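Side-chain contacts in putative mannose-1-phosphate guanylyl transferase (Thermus thermophilus, PDB 2CU2), which probably transfers a guanylyl group from GTP to mannose 1-phosphate, yielding GDP-mannose: residues A[170-173]-A[174-178]; A[323-326]-A[327-330]. All blocks are in the same frame, centred on the assembly; numbering follows the deposited sequence.

Contact 1: A[170-173]-A[174-178]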
loop_
_atom_site.group_PDB
_atom_site.type_symbol
_atom_site.label_atom_id
_atom_site.label_comp_id
_atom_site.label_asym_id
_atom_site.label_seq_id
_atom_site.Cartn_x
_atom_site.Cartn_y
_atom_site.Cartn_z
ATOM N N PRO A 170 -11.324 16.134 -27.122
ATOM C CA PRO A 170 -11.442 17.571 -26.964
ATOM C C PRO A 170 -10.981 18.033 -25.581
ATOM O O PRO A 170 -10.513 17.263 -24.750
ATOM C CB PRO A 170 -12.924 17.884 -27.117
ATOM C CG PRO A 170 -13.590 16.706 -26.400
ATOM C CD PRO A 170 -12.553 15.509 -26.664
ATOM N N SER A 171 -11.088 19.354 -25.369
ATOM C CA SER A 171 -10.819 19.894 -24.044
ATOM C C SER A 171 -12.035 19.722 -23.136
ATOM O O SER A 171 -13.092 19.272 -23.553
ATOM C CB SER A 171 -10.498 21.382 -24.196
ATOM O OG SER A 171 -11.709 22.102 -24.432
ATOM N N TYR A 172 -11.911 20.018 -21.822
ATOM C CA TYR A 172 -13.071 19.794 -20.951
ATOM C C TYR A 172 -14.311 20.551 -21.462
ATOM O O TYR A 172 -15.397 20.008 -21.608
ATOM C CB TYR A 172 -12.737 20.183 -19.498
ATOM C CG TYR A 172 -13.868 19.831 -18.576
ATOM C CD1 TYR A 172 -13.898 18.590 -17.935
ATOM C CD2 TYR A 172 -14.851 20.775 -18.272
ATOM C CE1 TYR A 172 -14.901 18.296 -17.015
ATOM C CE2 TYR A 172 -15.860 20.480 -17.361
ATOM C CZ TYR A 172 -15.897 19.241 -16.745
ATOM O OH TYR A 172 -16.903 18.935 -15.845
ATOM N N ALA A 173 -14.113 21.863 -21.714
ATOM C CA ALA A 173 -15.241 22.687 -22.154
ATOM C C ALA A 173 -15.785 22.250 -23.520
ATOM O O ALA A 173 -16.974 22.326 -23.803
ATOM C CB ALA A 173 -14.780 24.146 -22.221
ATOM N N GLU A 174 -14.858 21.823 -24.399
ATOM C CA GLU A 174 -15.286 21.379 -25.725
ATOM C C GLU A 174 -16.108 20.086 -25.651
ATOM O O GLU A 174 -17.038 19.855 -26.415
ATOM C CB GLU A 174 -14.044 21.203 -26.609
ATOM C CG GLU A 174 -13.555 22.545 -27.159
ATOM C CD GLU A 174 -12.192 22.412 -27.805
ATOM O OE1 GLU A 174 -11.659 23.420 -28.244
ATOM O OE2 GLU A 174 -11.672 21.303 -27.873
ATOM N N ALA A 175 -15.717 19.212 -24.704
ATOM C CA ALA A 175 -16.470 17.975 -24.522
ATOM C C ALA A 175 -17.921 18.259 -24.112
ATOM O O ALA A 175 -18.861 17.611 -24.555
ATOM C CB ALA A 175 -15.778 17.133 -23.448
ATOM N N LEU A 176 -18.074 19.244 -23.196
ATOM C CA LEU A 176 -19.417 19.650 -22.785
ATOM C C LEU A 176 -20.260 20.085 -23.988
ATOM O O LEU A 176 -21.443 19.794 -24.095
ATOM C CB LEU A 176 -19.299 20.847 -21.829
ATOM C CG LEU A 176 -18.922 20.492 -20.384
ATOM C CD1 LEU A 176 -18.667 21.741 -19.546
ATOM C CD2 LEU A 176 -19.988 19.719 -19.614
ATOM N N GLU A 177 -19.615 20.871 -24.880
ATOM C CA GLU A 177 -20.329 21.349 -26.068
ATOM C C GLU A 177 -20.718 20.188 -26.994
ATOM O O GLU A 177 -21.781 20.173 -27.606
ATOM C CB GLU A 177 -19.441 22.337 -26.842
ATOM C CG GLU A 177 -19.644 23.804 -26.443
ATOM C CD GLU A 177 -21.036 24.268 -26.822
ATOM O OE1 GLU A 177 -21.685 24.891 -25.996
ATOM O OE2 GLU A 177 -21.437 24.066 -27.965
ATOM N N TYR A 178 -19.779 19.217 -27.130
ATOM C CA TYR A 178 -20.068 18.036 -27.948
ATOM C C TYR A 178 -21.354 17.360 -27.455
ATOM O O TYR A 178 -22.218 16.934 -28.211
ATOM C CB TYR A 178 -18.919 17.026 -27.796
ATOM C CG TYR A 178 -17.682 17.355 -28.579
ATOM C CD1 TYR A 178 -17.630 18.446 -29.448
ATOM C CD2 TYR A 178 -16.558 16.540 -28.440
ATOM C CE1 TYR A 178 -16.455 18.712 -30.155
ATOM C CE2 TYR A 178 -15.394 16.794 -29.150
ATOM C CZ TYR A 178 -15.339 17.875 -30.010
ATOM O OH TYR A 178 -14.183 18.139 -30.724
#

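Contact 2: A[323-326]-A[327-330]. With SO4 (sulfate ion), chain B.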
loop_
_atom_site.group_PDB
_atom_site.type_symbol
_atom_site.label_atom_id
_atom_site.label_comp_id
_atom_site.label_asym_id
_atom_site.label_seq_id
_atom_site.Cartn_x
_atom_site.Cartn_y
_atom_site.Cartn_z
ATOM N N ALA A 323 -5.660 10.220 -11.244
ATOM C CA ALA A 323 -5.378 8.888 -11.774
ATOM C C ALA A 323 -4.514 8.858 -13.043
ATOM O O ALA A 323 -3.695 7.958 -13.217
ATOM C CB ALA A 323 -6.695 8.138 -12.020
ATOM N N ARG A 324 -4.692 9.833 -13.929
ATOM C CA ARG A 324 -3.919 9.868 -15.164
ATOM C C ARG A 324 -2.409 9.980 -14.915
ATOM O O ARG A 324 -1.602 9.432 -15.666
ATOM C CB ARG A 324 -4.391 11.038 -16.032
ATOM C CG ARG A 324 -3.727 11.128 -17.402
ATOM C CD ARG A 324 -4.329 12.277 -18.210
ATOM N NE ARG A 324 -3.666 12.474 -19.497
ATOM C CZ ARG A 324 -3.723 11.618 -20.513
ATOM N NH1 ARG A 324 -4.417 10.492 -20.400
ATOM N NH2 ARG A 324 -3.091 11.893 -21.646
ATOM N N GLU A 325 -2.033 10.680 -13.850
ATOM C CA GLU A 325 -0.626 10.881 -13.524
ATOM C C GLU A 325 0.134 9.643 -13.061
ATOM O O GLU A 325 1.352 9.698 -12.877
ATOM C CB GLU A 325 -0.495 11.984 -12.474
ATOM C CG GLU A 325 -0.503 13.379 -13.072
ATOM C CD GLU A 325 0.742 13.664 -13.887
ATOM O OE1 GLU A 325 1.818 13.866 -13.280
ATOM O OE2 GLU A 325 0.640 13.690 -15.132
ATOM N N VAL A 326 -0.577 8.535 -12.869
ATOM C CA VAL A 326 0.052 7.291 -12.443
ATOM C C VAL A 326 1.137 6.857 -13.429
ATOM O O VAL A 326 2.118 6.208 -13.052
ATOM C CB VAL A 326 -0.990 6.150 -12.313
ATOM C CG1 VAL A 326 -0.290 4.822 -12.098
ATOM C CG2 VAL A 326 -1.933 6.440 -11.151
ATOM N N ARG A 327 0.959 7.229 -14.693
ATOM C CA ARG A 327 1.913 6.860 -15.725
ATOM C C ARG A 327 3.310 7.390 -15.419
ATOM O O ARG A 327 4.298 6.838 -15.889
ATOM C CB ARG A 327 1.433 7.372 -17.085
ATOM C CG ARG A 327 1.432 8.882 -17.235
ATOM C CD ARG A 327 0.533 9.315 -18.389
ATOM N NE ARG A 327 0.563 8.352 -19.488
ATOM C CZ ARG A 327 1.653 8.034 -20.183
ATOM N NH1 ARG A 327 2.815 8.610 -19.901
ATOM N NH2 ARG A 327 1.584 7.124 -21.147
ATOM N N GLU A 328 3.394 8.454 -14.625
ATOM C CA GLU A 328 4.690 9.019 -14.276
ATOM C C GLU A 328 5.507 8.063 -13.419
ATOM O O GLU A 328 6.734 8.027 -13.515
ATOM C CB GLU A 328 4.512 10.353 -13.547
ATOM C CG GLU A 328 3.904 11.421 -14.431
ATOM C CD GLU A 328 4.555 11.452 -15.808
ATOM O OE1 GLU A 328 3.947 12.009 -16.750
ATOM O OE2 GLU A 328 5.678 10.921 -15.944
ATOM N N VAL A 329 4.819 7.284 -12.588
ATOM C CA VAL A 329 5.479 6.322 -11.718
ATOM C C VAL A 329 6.393 5.397 -12.520
ATOM O O VAL A 329 7.565 5.226 -12.175
ATOM C CB VAL A 329 4.442 5.465 -10.932
ATOM C CG1 VAL A 329 5.145 4.357 -10.170
ATOM C CG2 VAL A 329 3.667 6.349 -9.952
ATOM N N VAL A 330 5.861 4.806 -13.590
ATOM C CA VAL A 330 6.658 3.902 -14.418
ATOM C C VAL A 330 7.846 4.655 -15.024
ATOM O O VAL A 330 8.927 4.094 -15.204
ATOM C CB VAL A 330 5.818 3.278 -15.564
ATOM C CG1 VAL A 330 4.503 2.721 -15.008
ATOM C CG2 VAL A 330 5.559 4.303 -16.647
HETATM S S SO4 B . -1.271 4.196 -21.124
HETATM O O1 SO4 B . -0.492 5.451 -20.935
HETATM O O2 SO4 B . -0.353 3.091 -21.514
HETATM O O3 SO4 B . -2.286 4.400 -22.194
HETATM O O4 SO4 B . -1.960 3.837 -19.850
#

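Contact 1: A[170-173]-A[174-178]
Ser171 and Glu174 close a capping box at the start of helix 172-180, each side chain taking a backbone N-H of the other residue. Ser171 sits at the N-cap with OG between its backbone N and carbonyl carbon (chi1 76°), which brings the oxygen round to accept from Glu174 N at 3.2 Å. The return bond runs from Ser171 N to Glu174 OE2, also 3.2 Å and nearly straight at 173°. That N-H meets OE2 from above the carboxylate plane, 42° out of it; the glutamate reaches back with its chain extended beyond CG, and OG lies alongside its methylenes.

Backbone bonds take over from there. Ala175 N donates to Ser171 O at 2.9 Å, and Leu176 N and Glu177 N repeat the i to i+4 pattern onto Tyr172 O and Ala173 O.

Apolar contacts form two groups around the start of the helix. Pro170, just ahead of the cap, puts CG 3.3 Å from Tyr178 CE2, an oblique approach to the ring, while its CB rests on Glu174 CB and its CG also touches Ala175 CB at 3.7 Å. Tyr150 of strand 150-157 covers Pro170 and Ala175 and meets the Tyr178 ring as well. In the second group CE2 of the Tyr172 ring lies 3.8 Å from Leu176 CD1, again obliquely, with Pro144 against both residues.

The chemistry implies a firmly defined helix start: two N-H groups are satisfied by side chains, and the Glu174 carboxylate, probably ionised, should interact favourably with the positive end of the helix dipole.

Contact 2: A[323-326]-A[327-330]
Glu325 meets Glu328, and Val326 meets Val329, where a 3-10 turn runs into the C-terminal helix 327-334, within the range assigned to the beta-helix-like domain of the family. The tight part is backbone and valine. Glu328 N donates to Glu325 O at 3.0 Å and Val329 N to Val326 O at 2.9 Å, both i to i+3 bonds, the 3-10 pattern. Val329 CB lies 3.2 Å from Val326 O. Val326 is buried against Leu316 and Val318 of strand 314-319, and both valines pack on Leu301 of the second subunit.

The polar side is looser. Glu325 folds back at chi2 (-68°) and lays OE1 3.4 Å from Glu328 CG; the two carboxylates, planes 40° apart, come no nearer than 4.0 Å between Glu325 OE2 and Glu328 OE1, which may raise the affinity of one for a proton. Arg327 runs its CG and CD past Arg324 O, then bends at chi3 to reach a sulfate, probably from the crystallisation liquor, that Arg15 NE and the backbone N of Glu14 also hydrogen-bond. Arg327 NH2 donates a hydrogen bond to sulfate O1 at 2.7 Å, with O1 at the guanidinium edge, near its plane.

Both contacts are local, each at the start of a helix, and neither is wholly core or wholly surface. Contact 1 starts helix 172-180 in the nucleotidyltransferase range and packs only within its own subunit of the assembly; contact 2 leads into helix 327-334 in the beta-helix range, where Val326 and Val329 reach the second subunit. Their centres lie about 23 Å apart, and their nearest atoms, about 10 Å apart, do not touch. The glutamates differ most: in 170-178 a carboxylate accepts from the N-H of the N-cap residue, whereas in 323-330 two carboxylates neighbour each other and an arginine reaches a sulfate.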